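Local coordinates for protein thioesterase (Streptomyces sp. WAC02707, PDB 6VAP) that probably hydrolyses acyl groups from stalled carrier proteins of the borrelidin polyketide synthase, as a type II thioesterase of the alpha/beta-hydrolase clan, at residues D11-Q16 with N78-V83; R15-A20 with V53-Y58; E71-L76 with Y178-T183; G100-F105 with S124-P129; C194-L199 with E217-P222. One frame throughout, in Å; residues are numbered along the deposited sequence.

Interaction 1 (D11-Q16 with N78-V83); sequences DVWIRQ and NQLFPV
The Trp13 indole is the main bump, and it fits the groove between Gln79, Leu80 and Val83 on helix 73-87. Leu80 CD1 sits 3.7 Å from Trp13 CE3, and Leu80 CB lies over one face of the indole. Gln79 crosses the indole at about a right angle. Its OE1 comes to the ring edge, in plane, 3.7 Å from Trp13 CZ2, and the amide is turned 78° from the ring. Val83 meets the indole obliquely, CG2 to Trp13 CD1 at 3.9 Å.

The other methyl of Val83 fills a second hollow, between Ile14 and Asp11. With Val83 CG1 anti to the backbone N (chi1 -177°), it reaches Ile14 CD1 at 3.6 Å and packs beside the Asp11 carboxylate. No hydrogen bond crosses this contact. The Asp11 carboxylate instead braces its own turn: OD1 accepts from Ile14 N at 2.6 Å, an Asx motif. Arg64 adds a cation-pi contact to Trp13, and Val56 also touches the indole. The arrangement is that of a helix packed against the sheet of an alpha/beta-hydrolase fold, near its short antiparallel edge strand 14-15.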
# COMPACT_ATOMS: atom_id res chain seq x y z
N ASP A 11 -15.20 -8.83 2.89
CA ASP A 11 -14.94 -9.55 4.13
C ASP A 11 -14.26 -8.60 5.11
O ASP A 11 -14.14 -7.39 4.87
CB ASP A 11 -14.09 -10.80 3.86
CG ASP A 11 -12.80 -10.50 3.11
OD1 ASP A 11 -12.01 -9.68 3.60
OD2 ASP A 11 -12.59 -11.09 2.03
N VAL A 12 -13.82 -9.14 6.24
CA VAL A 12 -13.23 -8.32 7.29
C VAL A 12 -11.98 -7.63 6.79
O VAL A 12 -11.70 -6.48 7.17
CB VAL A 12 -12.95 -9.18 8.54
CG1 VAL A 12 -11.79 -10.12 8.30
CG2 VAL A 12 -12.68 -8.29 9.74
N TRP A 13 -11.23 -8.30 5.91
CA TRP A 13 -9.97 -7.72 5.43
C TRP A 13 -10.12 -6.88 4.16
O TRP A 13 -9.45 -5.86 4.00
CB TRP A 13 -8.95 -8.84 5.14
CG TRP A 13 -8.28 -9.39 6.33
CD1 TRP A 13 -8.63 -10.52 7.05
CD2 TRP A 13 -7.06 -8.92 6.90
NE1 TRP A 13 -7.73 -10.72 8.08
CE2 TRP A 13 -6.74 -9.78 7.98
CE3 TRP A 13 -6.18 -7.88 6.58
CZ2 TRP A 13 -5.62 -9.59 8.77
CZ3 TRP A 13 -5.06 -7.70 7.37
CH2 TRP A 13 -4.80 -8.55 8.46
N ILE A 14 -10.97 -7.32 3.24
CA ILE A 14 -10.97 -6.82 1.87
C ILE A 14 -12.30 -6.14 1.62
O ILE A 14 -13.34 -6.80 1.63
CB ILE A 14 -10.74 -7.95 0.85
CG1 ILE A 14 -9.37 -8.61 1.13
CG2 ILE A 14 -10.80 -7.39 -0.56
CD1 ILE A 14 -9.13 -9.89 0.39
N ARG A 15 -12.26 -4.84 1.34
CA ARG A 15 -13.46 -4.05 1.13
C ARG A 15 -13.58 -3.74 -0.36
O ARG A 15 -12.68 -3.13 -0.95
CB ARG A 15 -13.42 -2.76 1.95
CG ARG A 15 -13.12 -2.97 3.44
CD ARG A 15 -14.23 -3.80 4.10
NE ARG A 15 -13.77 -4.39 5.35
CZ ARG A 15 -13.99 -3.88 6.56
NH1 ARG A 15 -14.67 -2.75 6.68
NH2 ARG A 15 -13.53 -4.51 7.64
N GLN A 16 -14.69 -4.16 -0.96
CA GLN A 16 -15.00 -3.92 -2.37
C GLN A 16 -16.12 -2.88 -2.38
O GLN A 16 -17.28 -3.20 -2.11
CB GLN A 16 -15.42 -5.23 -3.03
CG GLN A 16 -15.72 -5.12 -4.51
CD GLN A 16 -16.21 -6.42 -5.11
OE1 GLN A 16 -16.50 -7.37 -4.39
NE2 GLN A 16 -16.30 -6.48 -6.42
N ASN A 78 1.48 -12.05 6.18
CA ASN A 78 1.21 -13.46 6.35
C ASN A 78 -0.25 -13.71 6.63
O ASN A 78 -0.82 -14.69 6.15
CB ASN A 78 2.09 -13.99 7.47
CG ASN A 78 3.52 -14.20 7.04
OD1 ASN A 78 3.82 -14.33 5.85
ND2 ASN A 78 4.44 -14.23 8.02
N GLN A 79 -0.89 -12.86 7.44
CA GLN A 79 -2.33 -13.00 7.69
C GLN A 79 -3.15 -12.60 6.46
O GLN A 79 -4.19 -13.21 6.17
CB GLN A 79 -2.73 -12.14 8.90
CG GLN A 79 -2.26 -12.68 10.22
CD GLN A 79 -2.97 -12.04 11.40
OE1 GLN A 79 -4.15 -11.74 11.34
NE2 GLN A 79 -2.24 -11.81 12.46
N LEU A 80 -2.69 -11.57 5.73
CA LEU A 80 -3.50 -11.05 4.64
C LEU A 80 -3.39 -11.92 3.39
O LEU A 80 -4.37 -12.01 2.64
CB LEU A 80 -3.05 -9.62 4.33
CG LEU A 80 -3.62 -8.95 3.12
CD1 LEU A 80 -5.16 -8.89 3.19
CD2 LEU A 80 -3.02 -7.53 3.03
N PHE A 81 -2.26 -12.58 3.18
CA PHE A 81 -2.06 -13.28 1.91
C PHE A 81 -3.09 -14.36 1.69
O PHE A 81 -3.66 -14.38 0.58
CB PHE A 81 -0.65 -13.83 1.84
CG PHE A 81 -0.30 -14.38 0.48
CD1 PHE A 81 -0.46 -13.60 -0.67
CD2 PHE A 81 0.19 -15.67 0.35
CE1 PHE A 81 -0.16 -14.11 -1.91
CE2 PHE A 81 0.52 -16.16 -0.90
CZ PHE A 81 0.33 -15.39 -2.02
N PRO A 82 -3.34 -15.30 2.62
CA PRO A 82 -4.36 -16.33 2.38
C PRO A 82 -5.71 -15.76 2.05
O PRO A 82 -6.47 -16.37 1.28
CB PRO A 82 -4.39 -17.11 3.70
CG PRO A 82 -3.21 -16.65 4.49
CD PRO A 82 -2.81 -15.34 4.01
N VAL A 83 -6.07 -14.63 2.64
CA VAL A 83 -7.36 -14.01 2.35
C VAL A 83 -7.37 -13.49 0.93
O VAL A 83 -8.31 -13.74 0.16
CB VAL A 83 -7.65 -12.89 3.36
CG1 VAL A 83 -9.02 -12.29 3.11
CG2 VAL A 83 -7.57 -13.46 4.80

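Interaction 2 (R15-A20 with V53-Y58); sequences RQYRPA and VLAVQY
The Arg15 guanidinium has the aliphatic part of Gln57 over one face. Gln57 CB stands 3.7 Å above its plane, off-centre, and Gln57 CG is 3.6 Å from Arg15 NH2. Gln57 CG stands anti to the backbone N (chi1 -177°), and the bend at chi2 (87°) then directs its amide, whose plane is 68° from the guanidinium. The Tyr17 ring has Arg15 O over one face, near the rim. Ala55 CB approaches the same ring obliquely, 3.8 Å from Tyr17 CE2. Tyr17 also stacks on His41.

Between these groups the backbones pair. Arg15 and Ala55 form an antiparallel hydrogen-bonded pair. Arg15 N donates to Ala55 O at 2.7 Å. Ala55 N returns a bond to Arg15 O at 2.9 Å. This joins strand 14-15 to strand 52-56 at the outer edge of the sheet. Beyond the pair, Gln16 and Leu54 lie abreast, Gln16 CB to Leu54 CD2 at 4.0 Å. Water 1 then continues the link, accepting from Arg18 N and donating to Val53 O at 2.7 Å.

The polar ends are held from outside: Arg15 NH2 by Val12 O and a salt bridge to Asp63, Gln57 by Gln62, Asp63 and Ala37. The chemistry thus divides: two backbone bonds set the strand register, while the guanidinium rests on methylenes and spends its charge on Asp63.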
# COMPACT_ATOMS: atom_id res chain seq x y z
N ARG A 15 -12.26 -4.84 1.34
CA ARG A 15 -13.46 -4.05 1.13
C ARG A 15 -13.58 -3.74 -0.36
O ARG A 15 -12.68 -3.13 -0.95
CB ARG A 15 -13.42 -2.76 1.95
CG ARG A 15 -13.12 -2.97 3.44
CD ARG A 15 -14.23 -3.80 4.10
NE ARG A 15 -13.77 -4.39 5.35
CZ ARG A 15 -13.99 -3.88 6.56
NH1 ARG A 15 -14.67 -2.75 6.68
NH2 ARG A 15 -13.53 -4.51 7.64
N GLN A 16 -14.69 -4.16 -0.96
CA GLN A 16 -15.00 -3.92 -2.37
C GLN A 16 -16.12 -2.88 -2.38
O GLN A 16 -17.28 -3.20 -2.11
CB GLN A 16 -15.42 -5.23 -3.03
CG GLN A 16 -15.72 -5.12 -4.51
CD GLN A 16 -16.21 -6.42 -5.11
OE1 GLN A 16 -16.50 -7.37 -4.39
NE2 GLN A 16 -16.30 -6.48 -6.42
N TYR A 17 -15.76 -1.64 -2.71
CA TYR A 17 -16.71 -0.55 -2.59
C TYR A 17 -17.65 -0.44 -3.79
O TYR A 17 -18.77 0.05 -3.63
CB TYR A 17 -15.94 0.75 -2.38
CG TYR A 17 -15.25 0.81 -1.05
CD1 TYR A 17 -15.97 0.66 0.15
CD2 TYR A 17 -13.88 1.05 -0.97
CE1 TYR A 17 -15.33 0.72 1.38
CE2 TYR A 17 -13.23 1.08 0.24
CZ TYR A 17 -13.95 0.93 1.42
OH TYR A 17 -13.32 0.97 2.64
N ARG A 18 -17.22 -0.85 -4.97
CA ARG A 18 -18.02 -0.74 -6.17
C ARG A 18 -18.06 -2.06 -6.93
O ARG A 18 -17.15 -2.88 -6.82
CB ARG A 18 -17.45 0.36 -7.08
CG ARG A 18 -17.46 1.75 -6.48
CD ARG A 18 -18.81 2.42 -6.57
NE ARG A 18 -18.74 3.84 -6.22
CZ ARG A 18 -18.90 4.32 -4.99
NH1 ARG A 18 -19.13 3.50 -3.97
NH2 ARG A 18 -18.83 5.62 -4.78
N PRO A 19 -19.12 -2.28 -7.71
CA PRO A 19 -19.14 -3.50 -8.54
C PRO A 19 -18.16 -3.39 -9.68
O PRO A 19 -17.87 -2.30 -10.19
CB PRO A 19 -20.58 -3.56 -9.06
CG PRO A 19 -21.35 -2.45 -8.35
CD PRO A 19 -20.33 -1.46 -7.85
N ALA A 20 -17.67 -4.54 -10.12
CA ALA A 20 -16.68 -4.60 -11.19
C ALA A 20 -17.11 -5.63 -12.22
O ALA A 20 -17.74 -6.64 -11.88
CB ALA A 20 -15.30 -4.94 -10.64
N VAL A 53 -11.52 -2.82 -7.68
CA VAL A 53 -10.67 -2.19 -6.67
C VAL A 53 -10.95 -2.84 -5.32
O VAL A 53 -12.09 -2.82 -4.85
CB VAL A 53 -10.92 -0.68 -6.60
CG1 VAL A 53 -10.04 -0.06 -5.51
CG2 VAL A 53 -10.64 -0.03 -7.97
N LEU A 54 -9.92 -3.37 -4.69
CA LEU A 54 -10.04 -4.04 -3.41
C LEU A 54 -9.20 -3.26 -2.41
O LEU A 54 -7.98 -3.10 -2.60
CB LEU A 54 -9.56 -5.48 -3.48
CG LEU A 54 -10.32 -6.36 -4.47
CD1 LEU A 54 -9.76 -7.79 -4.43
CD2 LEU A 54 -11.80 -6.39 -4.15
N ALA A 55 -9.83 -2.79 -1.34
CA ALA A 55 -9.16 -1.95 -0.36
C ALA A 55 -9.03 -2.74 0.93
O ALA A 55 -9.99 -3.37 1.40
CB ALA A 55 -9.92 -0.64 -0.16
N VAL A 56 -7.84 -2.74 1.51
CA VAL A 56 -7.56 -3.57 2.67
C VAL A 56 -7.82 -2.77 3.94
O VAL A 56 -7.36 -1.64 4.09
CB VAL A 56 -6.12 -4.10 2.61
CG1 VAL A 56 -5.80 -4.96 3.81
CG2 VAL A 56 -5.93 -4.90 1.30
N GLN A 57 -8.52 -3.38 4.86
CA GLN A 57 -8.77 -2.84 6.19
C GLN A 57 -7.92 -3.60 7.19
O GLN A 57 -8.21 -4.76 7.49
CB GLN A 57 -10.25 -2.97 6.54
CG GLN A 57 -10.64 -2.38 7.88
CD GLN A 57 -10.97 -0.89 7.78
OE1 GLN A 57 -10.17 -0.12 7.31
NE2 GLN A 57 -12.12 -0.49 8.28
N TYR A 58 -6.93 -2.95 7.76
CA TYR A 58 -6.10 -3.60 8.77
C TYR A 58 -6.85 -3.69 10.10
O TYR A 58 -7.73 -2.87 10.39
CB TYR A 58 -4.80 -2.86 8.98
CG TYR A 58 -4.06 -2.45 7.73
CD1 TYR A 58 -3.85 -3.35 6.69
CD2 TYR A 58 -3.57 -1.16 7.59
CE1 TYR A 58 -3.15 -2.97 5.56
CE2 TYR A 58 -2.85 -0.79 6.50
CZ TYR A 58 -2.64 -1.69 5.47
OH TYR A 58 -1.93 -1.26 4.36
O HOH W 1 -14.33 -1.51 -5.75

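Interaction 3 (E71-L76 with Y178-T183); sequences EDIDEL and YRAAET
CG anti to the backbone N (chi1 170°) and an extended chi2 (173°) carry Arg179 CD to Glu71; the bend at chi3 then turns the guanidinium. The motif is an N-capped helix start, that of helix 73-87, set against the end of helix 167-182. Glu71 is extended beyond CG, and the two side chains cross at a slant. Arg179 CD is 3.5 Å from Glu71 CB. The carboxylate and guanidinium planes are 41° apart and form no salt bridge: Glu71 OE1 is 4.2 Å from Arg179 NE and not in the plane of the guanidinium. Glu71 OE2 is paired with Lys68 instead.

Asp72 is the N-cap, its OD2 accepting from Glu75 N at 2.8 Å. Ala180 turns its methyl onto the chain at Asp72, Ala180 CB to Asp72 N at 3.7 Å. Ile73 CG1 lies 3.5 Å from Ala180 O.

No direct hydrogen bond joins the segments; waters bridge them. Water 2 donates to Glu71 O and weakly to Thr183 OG1. Thr183 OG1 in turn donates to Arg179 O, which also accepts from Thr183 N on the opposite face of its plane. Water 3 accepts from Ile73 N at 3.0 Å and donates to Ala180 O at 2.6 Å.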
# COMPACT_ATOMS: atom_id res chain seq x y z
N GLU A 71 1.57 -5.26 14.47
CA GLU A 71 2.75 -4.44 14.70
C GLU A 71 3.90 -4.77 13.78
O GLU A 71 5.01 -4.28 14.01
CB GLU A 71 3.20 -4.61 16.16
CG GLU A 71 2.18 -4.12 17.18
CD GLU A 71 2.60 -4.43 18.61
OE1 GLU A 71 3.61 -5.13 18.80
OE2 GLU A 71 1.90 -3.97 19.54
N ASP A 72 3.69 -5.58 12.75
CA ASP A 72 4.77 -6.12 11.94
C ASP A 72 4.23 -6.27 10.52
O ASP A 72 3.14 -6.81 10.33
CB ASP A 72 5.28 -7.46 12.49
CG ASP A 72 6.29 -8.12 11.56
OD1 ASP A 72 7.41 -7.58 11.40
OD2 ASP A 72 5.97 -9.19 11.00
N ILE A 73 5.01 -5.82 9.54
CA ILE A 73 4.60 -5.94 8.15
C ILE A 73 4.49 -7.41 7.74
O ILE A 73 3.55 -7.81 7.04
CB ILE A 73 5.59 -5.19 7.25
CG1 ILE A 73 5.49 -3.67 7.49
CG2 ILE A 73 5.33 -5.52 5.77
CD1 ILE A 73 4.37 -3.05 6.72
N ASP A 74 5.45 -8.22 8.14
CA ASP A 74 5.40 -9.63 7.76
C ASP A 74 4.18 -10.34 8.35
O ASP A 74 3.60 -11.22 7.71
CB ASP A 74 6.68 -10.35 8.20
CG ASP A 74 7.78 -10.25 7.16
OD1 ASP A 74 7.52 -10.59 5.98
OD2 ASP A 74 8.90 -9.83 7.51
N GLU A 75 3.75 -9.92 9.54
CA GLU A 75 2.55 -10.50 10.13
C GLU A 75 1.32 -10.01 9.40
O GLU A 75 0.41 -10.80 9.11
CB GLU A 75 2.46 -10.17 11.62
CG GLU A 75 3.44 -10.94 12.48
CD GLU A 75 3.68 -10.29 13.83
OE1 GLU A 75 4.74 -10.56 14.44
OE2 GLU A 75 2.82 -9.50 14.27
N LEU A 76 1.26 -8.71 9.09
CA LEU A 76 0.19 -8.20 8.23
C LEU A 76 0.11 -9.00 6.93
O LEU A 76 -0.97 -9.43 6.51
CB LEU A 76 0.39 -6.71 7.92
CG LEU A 76 -0.25 -5.74 8.92
CD1 LEU A 76 0.44 -4.37 8.80
CD2 LEU A 76 -1.71 -5.62 8.71
N TYR A 178 2.60 2.48 12.74
CA TYR A 178 3.92 3.10 12.71
C TYR A 178 5.00 2.12 13.14
O TYR A 178 6.07 2.05 12.53
CB TYR A 178 3.92 4.36 13.57
CG TYR A 178 3.57 5.61 12.77
CD1 TYR A 178 4.56 6.34 12.09
CD2 TYR A 178 2.27 6.05 12.68
CE1 TYR A 178 4.24 7.48 11.36
CE2 TYR A 178 1.93 7.19 11.95
CZ TYR A 178 2.92 7.89 11.30
OH TYR A 178 2.58 9.02 10.58
N ARG A 179 4.74 1.37 14.21
CA ARG A 179 5.70 0.37 14.64
C ARG A 179 6.04 -0.54 13.47
O ARG A 179 7.21 -0.85 13.22
CB ARG A 179 5.13 -0.42 15.82
CG ARG A 179 5.95 -1.66 16.21
CD ARG A 179 5.42 -2.30 17.49
NE ARG A 179 5.74 -1.51 18.66
CZ ARG A 179 6.94 -1.43 19.21
NH1 ARG A 179 7.95 -2.12 18.69
NH2 ARG A 179 7.13 -0.67 20.28
N ALA A 180 5.01 -0.97 12.71
CA ALA A 180 5.24 -1.87 11.60
C ALA A 180 6.09 -1.18 10.55
O ALA A 180 7.02 -1.81 10.02
CB ALA A 180 3.91 -2.32 11.01
N ALA A 181 5.80 0.10 10.26
CA ALA A 181 6.57 0.86 9.26
C ALA A 181 8.01 1.06 9.71
O ALA A 181 8.93 1.01 8.89
CB ALA A 181 5.92 2.22 9.00
N GLU A 182 8.23 1.34 10.98
CA GLU A 182 9.55 1.74 11.45
C GLU A 182 10.44 0.56 11.84
O GLU A 182 11.66 0.71 11.78
CB GLU A 182 9.40 2.69 12.65
CG GLU A 182 9.05 4.08 12.25
CD GLU A 182 8.70 4.96 13.45
OE1 GLU A 182 7.91 4.50 14.31
OE2 GLU A 182 9.21 6.12 13.54
N THR A 183 9.90 -0.59 12.20
CA THR A 183 10.71 -1.72 12.61
C THR A 183 10.85 -2.77 11.51
O THR A 183 11.35 -3.86 11.78
CB THR A 183 10.11 -2.39 13.86
OG1 THR A 183 8.83 -2.98 13.54
CG2 THR A 183 9.91 -1.34 14.98
O HOH W 2 7.32 -5.53 15.01
O HOH W 3 7.45 -4.34 10.30
O HOH W 4 10.62 -6.73 10.72

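Interaction 4 (G100-F105 with S124-P129); sequences GATLAF and SARPAP
Segment 100-105 is regular helix, with Ala104 N bonded to Gly100 O and Phe105 N to Ala101 O. Segment 124-129 leaves the end of strand 120-124, takes positive phi at Ala125 (53°), then runs extended through Ala128 and turns at Pro129. The nearest backbone approach is Ala101 to Ser124, 6.2 Å between CA atoms, so side chains make most of the contact.

Ala101 CB packs on Arg126 CB at 3.7 Å. The Arg126 chain bends at chi2 (72°) and carries its guanidinium to Thr102. Arg126 NE donates to Thr102 OG1 at 2.8 Å, nearly straight, with the oxygen in the guanidinium plane. Arg126 NH2 adds a weak bond to the same oxygen. Water 5 lies 2.9 Å from Thr102 OG1 and donates to Pro127 O at 2.7 Å. One turn along the helix, Pro129 CG sits over a face of the Phe105 ring, a CH-pi contact 3.5 Å from the centroid. His218 meets the same Phe105 ring with the planes at about 80°.

Helix 99-113 begins within the probable nucleophile elbow, whose GxSxG pattern ends at Gly100. The buried Thr102 hydroxyl accepts from Arg126 NE and meets water 5, so this polar atom has partners. Arg126 thereby ties helix 99-113 to the loop after strand 120-124 and, through Ala181 O, to helix 167-182.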
# COMPACT_ATOMS: atom_id res chain seq x y z
N GLY A 100 1.90 1.13 3.38
CA GLY A 100 1.23 0.24 2.45
C GLY A 100 2.11 -0.21 1.30
O GLY A 100 1.88 -1.28 0.73
N ALA A 101 3.08 0.63 0.90
CA ALA A 101 3.97 0.24 -0.20
C ALA A 101 4.86 -0.93 0.20
O ALA A 101 5.11 -1.84 -0.60
CB ALA A 101 4.82 1.45 -0.64
N THR A 102 5.36 -0.92 1.42
CA THR A 102 6.17 -2.04 1.88
C THR A 102 5.32 -3.30 2.00
O THR A 102 5.72 -4.39 1.58
CB THR A 102 6.84 -1.70 3.21
OG1 THR A 102 7.64 -0.53 3.08
CG2 THR A 102 7.73 -2.89 3.70
N LEU A 103 4.12 -3.17 2.57
CA LEU A 103 3.20 -4.30 2.60
C LEU A 103 2.89 -4.80 1.20
O LEU A 103 2.92 -6.01 0.97
CB LEU A 103 1.93 -3.90 3.33
CG LEU A 103 0.84 -4.97 3.42
CD1 LEU A 103 1.40 -6.26 4.04
CD2 LEU A 103 -0.31 -4.46 4.24
N ALA A 104 2.64 -3.88 0.26
CA ALA A 104 2.37 -4.28 -1.12
C ALA A 104 3.53 -5.05 -1.71
O ALA A 104 3.31 -6.02 -2.45
CB ALA A 104 2.05 -3.08 -2.00
N PHE A 105 4.76 -4.63 -1.39
CA PHE A 105 5.92 -5.32 -1.91
C PHE A 105 6.04 -6.71 -1.32
O PHE A 105 6.42 -7.64 -2.01
CB PHE A 105 7.18 -4.52 -1.62
CG PHE A 105 8.45 -5.32 -1.71
CD1 PHE A 105 9.04 -5.59 -2.95
CD2 PHE A 105 9.08 -5.75 -0.59
CE1 PHE A 105 10.21 -6.30 -3.02
CE2 PHE A 105 10.25 -6.45 -0.66
CZ PHE A 105 10.82 -6.73 -1.88
N SER A 124 4.12 4.09 -3.53
CA SER A 124 4.05 5.54 -3.40
C SER A 124 4.67 5.94 -2.08
O SER A 124 4.33 5.36 -1.05
CB SER A 124 2.57 5.98 -3.44
OG SER A 124 2.41 7.25 -2.86
N ALA A 125 5.53 6.95 -2.12
CA ALA A 125 6.06 7.64 -0.96
C ALA A 125 6.68 6.66 0.03
O ALA A 125 6.30 6.59 1.19
CB ALA A 125 4.97 8.49 -0.30
N ARG A 126 7.64 5.90 -0.43
CA ARG A 126 8.29 4.94 0.47
C ARG A 126 9.66 4.54 -0.07
O ARG A 126 9.81 4.32 -1.28
CB ARG A 126 7.43 3.70 0.62
CG ARG A 126 7.89 2.73 1.64
CD ARG A 126 7.69 3.19 3.05
NE ARG A 126 7.76 2.09 4.01
CZ ARG A 126 8.03 2.21 5.30
NH1 ARG A 126 8.18 3.40 5.82
NH2 ARG A 126 8.15 1.12 6.04
N PRO A 127 10.71 4.54 0.77
CA PRO A 127 12.01 4.07 0.29
C PRO A 127 11.90 2.62 -0.15
O PRO A 127 11.06 1.85 0.34
CB PRO A 127 12.92 4.24 1.51
CG PRO A 127 12.23 5.16 2.40
CD PRO A 127 10.75 4.87 2.20
N ALA A 128 12.77 2.22 -1.06
CA ALA A 128 12.93 0.81 -1.39
C ALA A 128 13.09 -0.06 -0.15
O ALA A 128 13.67 0.38 0.84
CB ALA A 128 14.12 0.64 -2.33
N PRO A 129 12.61 -1.30 -0.17
CA PRO A 129 12.80 -2.16 1.01
C PRO A 129 14.26 -2.30 1.41
O PRO A 129 14.55 -2.36 2.62
CB PRO A 129 12.22 -3.50 0.56
CG PRO A 129 11.21 -3.14 -0.49
CD PRO A 129 11.74 -1.91 -1.19
O HOH W 5 10.01 -0.41 1.49

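Interaction 5 (C194-L199 with E217-P222); sequences CPIHAL and EHTDGP
Two hydrogen bonds cross between the segments. Thr219 OG1 donates to Cys194 O at 2.7 Å, from above the carbonyl plane and 39° out of it. The same hydroxyl accepts from Gly221 N at 3.1 Å, which makes an ST turn. Its OG1 stands anti to the backbone N (chi1 -176°), a position that serves both bonds. The second cross bond is backbone to backbone: Ile196 N donates to Pro222 O at 3.0 Å. A CA-H...O contact adds to it, Pro195 CA to Pro222 O at 3.2 Å.

This is where two parallel strands of the alpha/beta-hydrolase sheet begin to pair. Strand 196-201 starts here, and the loop of 217-222 leads into strand 223-228, the outermost at this end. The Ile196 backbone goes on to pair with Thr224.

Apolar contacts complete the interface. The rings of Pro195 and Pro222 lie abreast, Pro195 CG to Pro222 CG at 3.7 Å. Ile196 and Thr219 lie alongside with their ends reversed. Ile196 CD1 reaches Thr219 CB at 3.6 Å and also touches the CG2 methyl. Ile196 CD1 further approaches His218 CB at 4.4 Å.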
# COMPACT_ATOMS: atom_id res chain seq x y z
N CYS A 194 7.61 -8.81 -11.79
CA CYS A 194 6.50 -7.96 -12.20
C CYS A 194 7.01 -6.54 -12.33
O CYS A 194 7.85 -6.16 -11.61
CB CYS A 194 5.41 -7.82 -11.16
SG CYS A 194 6.02 -7.07 -9.64
N PRO A 195 6.51 -5.53 -13.31
CA PRO A 195 6.83 -4.10 -13.36
C PRO A 195 6.64 -3.43 -12.01
O PRO A 195 5.73 -3.75 -11.24
CB PRO A 195 5.85 -3.55 -14.40
CG PRO A 195 5.47 -4.74 -15.24
CD PRO A 195 5.49 -5.91 -14.30
N ILE A 196 7.52 -2.50 -11.70
CA ILE A 196 7.40 -1.68 -10.51
C ILE A 196 7.33 -0.24 -10.95
O ILE A 196 8.15 0.23 -11.75
CB ILE A 196 8.57 -1.90 -9.55
CG1 ILE A 196 8.48 -3.27 -8.89
CG2 ILE A 196 8.52 -0.79 -8.41
CD1 ILE A 196 9.58 -3.58 -7.89
N HIS A 197 6.31 0.47 -10.49
CA HIS A 197 6.14 1.88 -10.79
C HIS A 197 6.16 2.61 -9.45
O HIS A 197 5.29 2.41 -8.61
CB HIS A 197 4.85 2.19 -11.55
CG HIS A 197 4.81 3.58 -12.12
ND1 HIS A 197 4.06 3.91 -13.24
CD2 HIS A 197 5.42 4.73 -11.74
CE1 HIS A 197 4.22 5.19 -13.51
NE2 HIS A 197 5.03 5.72 -12.61
N ALA A 198 7.16 3.46 -9.26
CA ALA A 198 7.32 4.17 -8.02
C ALA A 198 6.81 5.59 -8.20
O ALA A 198 6.97 6.20 -9.26
CB ALA A 198 8.79 4.17 -7.62
N LEU A 199 6.21 6.13 -7.15
CA LEU A 199 5.61 7.45 -7.17
C LEU A 199 6.03 8.19 -5.90
O LEU A 199 5.90 7.64 -4.80
CB LEU A 199 4.09 7.38 -7.27
CG LEU A 199 3.55 6.37 -8.28
CD1 LEU A 199 2.08 6.20 -8.04
CD2 LEU A 199 3.79 6.80 -9.72
N GLU A 217 15.88 -1.88 -8.02
CA GLU A 217 16.77 -2.98 -7.70
C GLU A 217 16.03 -4.20 -7.19
O GLU A 217 16.68 -5.20 -6.87
CB GLU A 217 17.81 -2.53 -6.67
CG GLU A 217 18.80 -1.49 -7.21
CD GLU A 217 19.50 -0.72 -6.10
OE1 GLU A 217 19.65 -1.28 -4.99
OE2 GLU A 217 19.90 0.44 -6.32
N HIS A 218 14.71 -4.14 -7.10
CA HIS A 218 13.91 -5.21 -6.53
C HIS A 218 13.04 -5.95 -7.55
O HIS A 218 12.26 -6.82 -7.17
CB HIS A 218 13.03 -4.67 -5.42
CG HIS A 218 13.79 -4.21 -4.22
ND1 HIS A 218 14.06 -5.04 -3.16
CD2 HIS A 218 14.40 -3.03 -3.92
CE1 HIS A 218 14.74 -4.39 -2.24
NE2 HIS A 218 14.98 -3.17 -2.69
N THR A 219 13.20 -5.65 -8.83
CA THR A 219 12.50 -6.38 -9.86
C THR A 219 13.40 -6.47 -11.08
O THR A 219 14.14 -5.53 -11.37
CB THR A 219 11.18 -5.71 -10.25
OG1 THR A 219 10.50 -6.54 -11.21
CG2 THR A 219 11.43 -4.37 -10.92
N ASP A 220 13.31 -7.60 -11.79
CA ASP A 220 13.92 -7.77 -13.10
C ASP A 220 13.03 -7.26 -14.24
O ASP A 220 13.48 -7.18 -15.38
CB ASP A 220 14.26 -9.24 -13.34
CG ASP A 220 15.51 -9.68 -12.60
OD1 ASP A 220 16.55 -8.99 -12.73
OD2 ASP A 220 15.45 -10.71 -11.88
N GLY A 221 11.79 -6.93 -13.95
CA GLY A 221 10.90 -6.34 -14.92
C GLY A 221 11.14 -4.85 -15.08
O GLY A 221 12.08 -4.27 -14.52
N PRO A 222 10.30 -4.20 -15.87
CA PRO A 222 10.51 -2.77 -16.15
C PRO A 222 10.24 -1.92 -14.92
O PRO A 222 9.40 -2.25 -14.07
CB PRO A 222 9.50 -2.46 -17.26
CG PRO A 222 8.45 -3.53 -17.15
CD PRO A 222 9.12 -4.76 -16.55

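In the fold
Interactions 1 and 2 share Arg15 and Gln16 and sit at one end of the sheet, their centres about 10 Å apart. Interaction 5 lies at the other end, its centre about 24 Å from the centre of each. Helix 73-87 runs from interaction 3 to interaction 1. Interaction 3 meets interaction 4 where Ala181 O and Arg126 NH2 lie 3.0 Å apart. Interaction 4 meets interaction 5 through Ala125 N and Leu199 O at 2.8 Å, a probable hydrogen bond. Interaction 4 adjoins the probable active site: it holds Gly100 of the elbow, and Arg126 lies near the likely triad of Ser98, Asp204 and His232.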